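Local coordinates for protein cycloalternan-forming enzyme (Listeria monocytogenes serovar 1/2a, PDB 5F7U) that is a multidomain glycoside hydrolase family 31 protein, with beta-rich N-terminal domains, a TIM barrel and a C-terminal carbohydrate-binding module, that binds glycans and magnesium ions, at residues D29-G33 with F113-W118; E87-E91 with T229-N233; Y704-K710 with Y838-D843. The protein carries 1 engineered substitution. One frame throughout, in Å; residues are numbered along the deposited sequence.

Three contacts illustrate how a long multidomain chain ties its parts together by joining segments far apart in sequence. Contacts 1 and 2 lie side by side, their centres 7 Å apart, where the E-set-like N-terminal region meets the mutarotase-like beta domain; their segments alternate along the chain, in the order 29-33, 87-91, 113-118, 229-233. Strand 106-129 carries one segment of contact 1 and hydrogen-bonds to both loops of contact 2: Val115 to Gly89 and Asp90, Asp117 to Thr229. Contact 3 comes later, its centre about 55 Å from that of contact 1 across the centre of the chain, and joins helix 702-715 to strand 835-842. The contacts thus sample two separate junctions of the chain.

Contact 1 (D29-G33 with F113-W118); sequences DPKAG and FYVTDW
The backbones of Lys31 and Thr116 meet in a single beta bridge, their CA atoms 4.6 Å apart, with Ala32 N giving a firm hydrogen bond to Thr116 O (2.8 Å) and Thr116 N returning a weak one to Pro30 O (3.5 Å). A water donates to both Pro30 O and Tyr114 O, adding an indirect link. On one side of the bridge the pyrrolidine ring of Pro30 crosses the Phe113 side chain at about a right angle, and its CG lies over one ring face in a CH-pi contact, 4.0 Å from the centroid of Phe113 and displaced toward the rim. The loop between strands 25-26 and 36-43 of the E-set-like N-terminal region is thereby fastened to strand 106-129 at the interruption between its strand portions. Val115 turns CG1 anti to its own backbone N (chi1 179°), which places this methyl 3.5 Å from Ala32 N. The first bond of the Lys31 side chain points away from the strand, but CB touches Thr116 and CG lies 3.6 Å from Thr116 OG1. Farther along, CE comes obliquely within 4.2 Å of Trp118 NE1. Asp29 forms a salt bridge with Arg545, while Leu228 touches Lys31, Thr116 and Trp118.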
loop_
_atom_site.group_PDB
_atom_site.type_symbol
_atom_site.label_atom_id
_atom_site.label_comp_id
_atom_site.label_asym_id
_atom_site.label_seq_id
_atom_site.Cartn_x
_atom_site.Cartn_y
_atom_site.Cartn_z
ATOM N N ASP A 29 -15.859 29.689 8.925
ATOM C CA ASP A 29 -14.994 30.755 8.419
ATOM C C ASP A 29 -15.772 31.455 7.313
ATOM O O ASP A 29 -15.691 31.045 6.166
ATOM C CB ASP A 29 -13.672 30.182 7.864
ATOM C CG ASP A 29 -12.854 29.438 8.915
ATOM O OD1 ASP A 29 -12.538 30.002 9.986
ATOM O OD2 ASP A 29 -12.470 28.287 8.646
ATOM N N PRO A 30 -16.565 32.495 7.664
ATOM C CA PRO A 30 -17.465 33.130 6.689
ATOM C C PRO A 30 -16.719 33.849 5.568
ATOM O O PRO A 30 -15.731 34.565 5.816
ATOM C CB PRO A 30 -18.243 34.139 7.536
ATOM C CG PRO A 30 -18.204 33.553 8.925
ATOM C CD PRO A 30 -16.797 33.019 9.025
ATOM N N LYS A 31 -17.201 33.628 4.349
ATOM C CA LYS A 31 -16.762 34.356 3.177
ATOM C C LYS A 31 -17.764 35.466 2.886
ATOM O O LYS A 31 -18.879 35.468 3.429
ATOM C CB LYS A 31 -16.656 33.419 1.975
ATOM C CG LYS A 31 -15.580 32.345 2.100
ATOM C CD LYS A 31 -15.597 31.504 0.829
ATOM C CE LYS A 31 -15.023 30.120 1.015
ATOM N NZ LYS A 31 -15.916 29.244 1.833
ATOM N N ALA A 32 -17.376 36.397 2.017
ATOM C CA ALA A 32 -18.256 37.485 1.572
ATOM C C ALA A 32 -19.628 36.964 1.112
ATOM O O ALA A 32 -19.718 35.954 0.393
ATOM C CB ALA A 32 -17.582 38.263 0.448
ATOM N N GLY A 33 -20.685 37.649 1.540
ATOM C CA GLY A 33 -22.055 37.322 1.124
ATOM C C GLY A 33 -22.698 36.112 1.783
ATOM O O GLY A 33 -23.833 35.770 1.454
ATOM N N PHE A 113 -13.846 36.875 13.690
ATOM C CA PHE A 113 -13.601 36.310 12.355
ATOM C C PHE A 113 -13.390 37.412 11.338
ATOM O O PHE A 113 -13.867 38.544 11.526
ATOM C CB PHE A 113 -14.687 35.295 11.907
ATOM C CG PHE A 113 -16.090 35.869 11.753
ATOM C CD1 PHE A 113 -16.521 36.435 10.543
ATOM C CD2 PHE A 113 -17.008 35.775 12.805
ATOM C CE1 PHE A 113 -17.827 36.914 10.405
ATOM C CE2 PHE A 113 -18.318 36.242 12.678
ATOM C CZ PHE A 113 -18.731 36.820 11.475
ATOM N N TYR A 114 -12.638 37.080 10.290
ATOM C CA TYR A 114 -12.317 38.021 9.227
ATOM C C TYR A 114 -12.934 37.499 7.938
ATOM O O TYR A 114 -12.680 36.365 7.534
ATOM C CB TYR A 114 -10.805 38.174 9.063
ATOM C CG TYR A 114 -10.079 38.508 10.345
ATOM C CD1 TYR A 114 -9.881 39.843 10.738
ATOM C CD2 TYR A 114 -9.562 37.484 11.167
ATOM C CE1 TYR A 114 -9.213 40.140 11.923
ATOM C CE2 TYR A 114 -8.890 37.783 12.341
ATOM C CZ TYR A 114 -8.716 39.105 12.709
ATOM O OH TYR A 114 -8.036 39.389 13.880
ATOM N N VAL A 115 -13.733 38.333 7.297
ATOM C CA VAL A 115 -14.524 37.897 6.157
ATOM C C VAL A 115 -13.669 37.951 4.889
ATOM O O VAL A 115 -13.056 38.973 4.569
ATOM C CB VAL A 115 -15.824 38.715 6.049
ATOM C CG1 VAL A 115 -16.634 38.279 4.838
ATOM C CG2 VAL A 115 -16.643 38.535 7.331
ATOM N N THR A 116 -13.649 36.828 4.182
ATOM C CA THR A 116 -12.710 36.610 3.094
ATOM C C THR A 116 -13.382 36.523 1.723
ATOM O O THR A 116 -14.601 36.340 1.617
ATOM C CB THR A 116 -11.952 35.292 3.339
ATOM O OG1 THR A 116 -12.913 34.242 3.531
ATOM C CG2 THR A 116 -11.062 35.396 4.592
ATOM N N ASP A 117 -12.572 36.668 0.676
ATOM C CA ASP A 117 -12.974 36.303 -0.673
ATOM C C ASP A 117 -11.748 35.880 -1.459
ATOM O O ASP A 117 -10.613 36.141 -1.042
ATOM C CB ASP A 117 -13.733 37.457 -1.381
ATOM C CG ASP A 117 -14.736 36.955 -2.431
ATOM O OD1 ASP A 117 -14.692 35.779 -2.858
ATOM O OD2 ASP A 117 -15.591 37.767 -2.845
ATOM N N TRP A 118 -11.984 35.195 -2.576
ATOM C CA TRP A 118 -10.907 34.704 -3.436
ATOM C C TRP A 118 -10.226 35.808 -4.230
ATOM O O TRP A 118 -10.886 36.713 -4.759
ATOM C CB TRP A 118 -11.440 33.599 -4.369
ATOM C CG TRP A 118 -11.732 32.335 -3.616
ATOM C CD1 TRP A 118 -12.950 31.905 -3.158
ATOM C CD2 TRP A 118 -10.778 31.368 -3.195
ATOM N NE1 TRP A 118 -12.805 30.708 -2.481
ATOM C CE2 TRP A 118 -11.481 30.367 -2.472
ATOM C CE3 TRP A 118 -9.381 31.261 -3.328
ATOM C CZ2 TRP A 118 -10.844 29.249 -1.921
ATOM C CZ3 TRP A 118 -8.732 30.147 -2.762
ATOM C CH2 TRP A 118 -9.477 29.151 -2.071
HETATM O O HOH W 1 -13.551 33.778 7.389
#

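Contact 2 (E87-E91 with T229-N233)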
loop_
_atom_site.group_PDB
_atom_site.type_symbol
_atom_site.label_atom_id
_atom_site.label_comp_id
_atom_site.label_asym_id
_atom_site.label_seq_id
_atom_site.Cartn_x
_atom_site.Cartn_y
_atom_site.Cartn_z
ATOM N N GLU A 87 -19.154 41.768 4.028
ATOM C CA GLU A 87 -18.277 42.039 2.884
ATOM C C GLU A 87 -16.850 41.602 3.153
ATOM O O GLU A 87 -16.424 41.529 4.313
ATOM C CB GLU A 87 -18.308 43.520 2.563
ATOM C CG GLU A 87 -19.656 44.008 2.081
ATOM C CD GLU A 87 -19.717 45.524 2.048
ATOM O OE1 GLU A 87 -19.042 46.131 1.198
ATOM O OE2 GLU A 87 -20.426 46.108 2.884
ATOM N N LYS A 88 -16.108 41.350 2.069
ATOM C CA LYS A 88 -14.685 41.010 2.157
ATOM C C LYS A 88 -13.979 42.109 2.951
ATOM O O LYS A 88 -14.170 43.293 2.656
ATOM C CB LYS A 88 -14.072 40.895 0.756
ATOM C CG LYS A 88 -12.575 40.601 0.742
ATOM C CD LYS A 88 -12.010 40.862 -0.634
ATOM C CE LYS A 88 -10.547 40.467 -0.721
ATOM N NZ LYS A 88 -10.004 40.856 -2.045
ATOM N N GLY A 89 -13.190 41.704 3.947
ATOM C CA GLY A 89 -12.447 42.643 4.795
ATOM C C GLY A 89 -13.125 42.990 6.115
ATOM O O GLY A 89 -12.483 43.557 6.995
ATOM N N ASP A 90 -14.413 42.667 6.263
ATOM C CA ASP A 90 -15.112 42.931 7.527
ATOM C C ASP A 90 -14.482 42.103 8.636
ATOM O O ASP A 90 -14.201 40.913 8.459
ATOM C CB ASP A 90 -16.615 42.635 7.446
ATOM C CG ASP A 90 -17.397 43.678 6.658
ATOM O OD1 ASP A 90 -16.902 44.804 6.423
ATOM O OD2 ASP A 90 -18.542 43.366 6.281
ATOM N N GLU A 91 -14.240 42.755 9.766
ATOM C CA GLU A 91 -13.681 42.105 10.933
ATOM C C GLU A 91 -14.776 42.110 11.984
ATOM O O GLU A 91 -15.195 43.174 12.452
ATOM C CB GLU A 91 -12.434 42.852 11.417
ATOM C CG GLU A 91 -11.855 42.293 12.711
ATOM C CD GLU A 91 -10.657 43.066 13.238
ATOM O OE1 GLU A 91 -10.439 43.031 14.467
ATOM O OE2 GLU A 91 -9.924 43.710 12.458
ATOM N N THR A 229 -8.715 35.399 1.230
ATOM C CA THR A 229 -8.128 36.401 2.105
ATOM C C THR A 229 -9.126 37.512 2.425
ATOM O O THR A 229 -10.049 37.767 1.640
ATOM C CB THR A 229 -6.828 37.011 1.484
ATOM O OG1 THR A 229 -6.225 37.914 2.411
ATOM C CG2 THR A 229 -7.108 37.789 0.194
ATOM N N ASP A 230 -8.948 38.141 3.579
ATOM C CA ASP A 230 -9.670 39.377 3.865
ATOM C C ASP A 230 -8.918 40.596 3.314
ATOM O O ASP A 230 -9.423 41.720 3.396
ATOM C CB ASP A 230 -9.975 39.521 5.366
ATOM C CG ASP A 230 -8.731 39.811 6.201
ATOM O OD1 ASP A 230 -7.611 39.417 5.810
ATOM O OD2 ASP A 230 -8.884 40.429 7.256
ATOM N N GLY A 231 -7.721 40.353 2.768
ATOM C CA GLY A 231 -6.834 41.396 2.234
ATOM C C GLY A 231 -5.974 42.125 3.262
ATOM O O GLY A 231 -5.283 43.103 2.919
ATOM N N LYS A 232 -6.010 41.668 4.515
ATOM C CA LYS A 232 -5.420 42.408 5.641
ATOM C C LYS A 232 -4.768 41.555 6.734
ATOM O O LYS A 232 -3.663 41.850 7.184
ATOM C CB LYS A 232 -6.485 43.296 6.305
ATOM C CG LYS A 232 -6.900 44.520 5.503
ATOM C CD LYS A 232 -7.819 45.449 6.284
ATOM C CE LYS A 232 -9.253 44.928 6.318
ATOM N NZ LYS A 232 -10.189 46.012 6.712
ATOM N N ASN A 233 -5.480 40.529 7.183
ATOM C CA ASN A 233 -5.144 39.792 8.404
ATOM C C ASN A 233 -4.900 38.303 8.166
ATOM O O ASN A 233 -4.068 37.700 8.834
ATOM C CB ASN A 233 -6.277 39.933 9.431
ATOM C CG ASN A 233 -6.468 41.361 9.904
ATOM O OD1 ASN A 233 -5.720 41.849 10.762
ATOM N ND2 ASN A 233 -7.492 42.034 9.377
HETATM O O HOH W 2 -10.445 42.251 8.296
HETATM O O HOH W 3 -9.522 44.363 9.780
#
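Gly89 sits against Asp230, its CA 3.5 Å from Asp230 O in a CA-H...O contact, while Lys232 reaches over to Gly89 O with a long, weak hydrogen bond from NZ. A bend at chi3 (-78°) turns the end of the Lys232 chain toward that carbonyl. Lys88 runs extended past the other loop, its CE 3.6 Å from Thr229 O, and carries its ammonium group on to a salt bridge with Glu119. Two waters bridge the loops: one donates to Gly89 O and Asp230 OD2, the other donates to Glu91 OE2 and accepts from Asn233 ND2.

Behind this shell, Asp230 OD1 takes the backbone N-H groups of Lys232 and Asn233, an Asx turn and an Asx motif, the latter at 2.8 Å from Asn233 N through the syn lone pair. Asp230 OD2 receives Asn233 ND2 at 3.0 Å through its syn lone pair, and lies in the Asn233 amide plane. Thr229 OG1 adds an ST turn by accepting from Gly231 N, and donates to Val234 O. The type II turn from Glu87 to Asp90 has Gly89 at positive phi (97°). Both loops hydrogen-bond to strand 106-129 on the side away from Lys31: Gly89 and Asp90 with Val115, Thr229 with Asp117.

Contact 3 (Y704-K710 with Y838-D843)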
loop_
_atom_site.group_PDB
_atom_site.type_symbol
_atom_site.label_atom_id
_atom_site.label_comp_id
_atom_site.label_asym_id
_atom_site.label_seq_id
_atom_site.Cartn_x
_atom_site.Cartn_y
_atom_site.Cartn_z
ATOM N N TYR A 704 12.931 -13.743 -2.552
ATOM C CA TYR A 704 12.379 -12.824 -3.552
ATOM C C TYR A 704 11.621 -11.682 -2.874
ATOM O O TYR A 704 11.816 -10.508 -3.219
ATOM C CB TYR A 704 11.449 -13.610 -4.490
ATOM C CG TYR A 704 10.608 -12.796 -5.454
ATOM C CD1 TYR A 704 11.125 -12.404 -6.689
ATOM C CD2 TYR A 704 9.279 -12.444 -5.140
ATOM C CE1 TYR A 704 10.357 -11.680 -7.596
ATOM C CE2 TYR A 704 8.500 -11.678 -6.027
ATOM C CZ TYR A 704 9.045 -11.323 -7.255
ATOM O OH TYR A 704 8.309 -10.588 -8.167
ATOM N N ILE A 705 10.749 -12.039 -1.927
ATOM C CA ILE A 705 9.956 -11.047 -1.182
ATOM C C ILE A 705 10.855 -10.057 -0.444
ATOM O O ILE A 705 10.630 -8.841 -0.495
ATOM C CB ILE A 705 8.973 -11.743 -0.208
ATOM C CG1 ILE A 705 7.911 -12.527 -1.019
ATOM C CG2 ILE A 705 8.341 -10.741 0.780
ATOM C CD1 ILE A 705 7.031 -13.432 -0.156
ATOM N N TYR A 706 11.899 -10.572 0.203
ATOM C CA TYR A 706 12.749 -9.687 0.987
ATOM C C TYR A 706 13.634 -8.826 0.098
ATOM O O TYR A 706 13.920 -7.675 0.433
ATOM C CB TYR A 706 13.563 -10.468 2.021
ATOM C CG TYR A 706 14.140 -9.589 3.110
ATOM C CD1 TYR A 706 13.325 -8.668 3.814
ATOM C CD2 TYR A 706 15.495 -9.645 3.432
ATOM C CE1 TYR A 706 13.846 -7.856 4.801
ATOM C CE2 TYR A 706 16.029 -8.842 4.442
ATOM C CZ TYR A 706 15.208 -7.946 5.115
ATOM O OH TYR A 706 15.755 -7.147 6.098
ATOM N N THR A 707 14.056 -9.368 -1.051
ATOM C CA THR A 707 14.763 -8.522 -2.017
ATOM C C THR A 707 13.842 -7.394 -2.485
ATOM O O THR A 707 14.292 -6.252 -2.646
ATOM C CB THR A 707 15.305 -9.339 -3.210
ATOM O OG1 THR A 707 16.222 -10.314 -2.716
ATOM C CG2 THR A 707 16.065 -8.451 -4.218
ATOM N N ALA A 708 12.566 -7.709 -2.700
ATOM C CA ALA A 708 11.605 -6.656 -3.081
ATOM C C ALA A 708 11.444 -5.618 -1.969
ATOM O O ALA A 708 11.327 -4.424 -2.250
ATOM C CB ALA A 708 10.253 -7.244 -3.469
ATOM N N ALA A 709 11.476 -6.064 -0.717
ATOM C CA ALA A 709 11.400 -5.134 0.420
ATOM C C ALA A 709 12.585 -4.149 0.407
ATOM O O ALA A 709 12.412 -2.944 0.628
ATOM C CB ALA A 709 11.347 -5.901 1.735
ATOM N N LYS A 710 13.772 -4.650 0.089
ATOM C CA LYS A 710 14.952 -3.799 -0.016
ATOM C C LYS A 710 14.831 -2.837 -1.191
ATOM O O LYS A 710 15.247 -1.687 -1.076
ATOM C CB LYS A 710 16.222 -4.666 -0.142
ATOM C CG LYS A 710 17.521 -3.920 -0.429
ATOM C CD LYS A 710 18.080 -3.226 0.794
ATOM C CE LYS A 710 19.608 -3.209 0.806
ATOM N NZ LYS A 710 20.226 -2.863 -0.509
ATOM N N TYR A 838 19.359 -9.681 -12.447
ATOM C CA TYR A 838 18.689 -9.530 -11.173
ATOM C C TYR A 838 19.721 -9.366 -10.073
ATOM O O TYR A 838 20.725 -10.071 -10.063
ATOM C CB TYR A 838 17.846 -10.769 -10.917
ATOM C CG TYR A 838 17.097 -10.795 -9.600
ATOM C CD1 TYR A 838 15.930 -10.047 -9.425
ATOM C CD2 TYR A 838 17.523 -11.618 -8.546
ATOM C CE1 TYR A 838 15.212 -10.100 -8.231
ATOM C CE2 TYR A 838 16.815 -11.675 -7.350
ATOM C CZ TYR A 838 15.668 -10.907 -7.196
ATOM O OH TYR A 838 14.936 -10.982 -6.023
ATOM N N SER A 839 19.467 -8.429 -9.168
ATOM C CA SER A 839 20.331 -8.211 -8.012
ATOM C C SER A 839 19.643 -8.809 -6.799
ATOM O O SER A 839 18.647 -8.256 -6.316
ATOM C CB SER A 839 20.568 -6.712 -7.801
ATOM O OG SER A 839 21.725 -6.474 -7.021
ATOM N N PHE A 840 20.159 -9.942 -6.323
ATOM C CA PHE A 840 19.608 -10.631 -5.160
ATOM C C PHE A 840 20.216 -10.106 -3.847
ATOM O O PHE A 840 21.431 -10.041 -3.704
ATOM C CB PHE A 840 19.862 -12.140 -5.319
ATOM C CG PHE A 840 19.563 -12.950 -4.100
ATOM C CD1 PHE A 840 18.316 -12.870 -3.454
ATOM C CD2 PHE A 840 20.538 -13.823 -3.587
ATOM C CE1 PHE A 840 18.055 -13.629 -2.325
ATOM C CE2 PHE A 840 20.271 -14.598 -2.467
ATOM C CZ PHE A 840 19.036 -14.489 -1.828
ATOM N N TYR A 841 19.349 -9.741 -2.904
ATOM C CA TYR A 841 19.772 -9.323 -1.577
ATOM C C TYR A 841 19.946 -10.532 -0.675
ATOM O O TYR A 841 18.968 -11.099 -0.168
ATOM C CB TYR A 841 18.734 -8.372 -0.988
ATOM C CG TYR A 841 19.091 -7.775 0.357
ATOM C CD1 TYR A 841 20.351 -7.210 0.595
ATOM C CD2 TYR A 841 18.140 -7.738 1.381
ATOM C CE1 TYR A 841 20.662 -6.654 1.831
ATOM C CE2 TYR A 841 18.432 -7.174 2.614
ATOM C CZ TYR A 841 19.687 -6.639 2.834
ATOM O OH TYR A 841 19.960 -6.087 4.059
ATOM N N ASP A 842 21.198 -10.925 -0.473
ATOM C CA ASP A 842 21.477 -12.161 0.231
ATOM C C ASP A 842 21.621 -11.867 1.737
ATOM O O ASP A 842 22.733 -11.743 2.259
ATOM C CB ASP A 842 22.702 -12.827 -0.400
ATOM C CG ASP A 842 23.053 -14.165 0.224
ATOM O OD1 ASP A 842 22.344 -14.645 1.123
ATOM O OD2 ASP A 842 24.076 -14.723 -0.200
ATOM N N ASP A 843 20.471 -11.765 2.409
ATOM C CA ASP A 843 20.392 -11.403 3.836
ATOM C C ASP A 843 21.067 -12.440 4.736
ATOM O O ASP A 843 21.587 -12.097 5.807
ATOM C CB ASP A 843 18.922 -11.234 4.279
ATOM C CG ASP A 843 18.785 -10.684 5.705
ATOM O OD1 ASP A 843 19.379 -9.624 6.016
ATOM O OD2 ASP A 843 18.068 -11.299 6.533
HETATM O O HOH W 4 12.783 -9.500 -5.693
HETATM O O HOH W 5 18.427 -6.704 6.302
#
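Helix 702-715, which follows the last barrel strand (657-660) of the family 31 TIM-barrel region, packs across edge strand 835-842 of an antiparallel beta-sheet in the C-terminal part of the chain; the axes of segments 704-710 and 838-842 are nearly perpendicular, at 100°, and approach to 7.6 Å. At the centre, Thr707 points at the strand and fits between Tyr838, Phe840 and Tyr841. Its OG1 accepts the backbone N-H of Tyr841 at 3.2 Å and is also bonded to Pro703 O, so one hydroxyl links helix and strand. With CG2 anti to the Thr707 backbone N, that methyl is carried to 3.3 Å from Ser839 O, also meeting the Tyr838 hydroxyl. A water extends this side of the joint, linking Tyr838 OH to Tyr704 O.

Tyr841 occupies the other side. Lys710 bends at chi2 (77°) and again farther out, laying CE over a face of the Tyr841 ring in a CH-pi contact, 4.1 Å from the centroid. Its NZ forms an off-centre cation-pi interaction with the same ring and a salt bridge with Asp714. Tyr706 meets the Tyr841 ring obliquely, the planes 39° apart, with Tyr706 CE2 at the Tyr841 rim and the Asp843 carboxylate carbon close to CE2. The Tyr706 hydroxyl bonds Leu360 O and takes a bond from a second water, which lies 2.8 Å from Tyr841 OH and donates to Asp843 OD1.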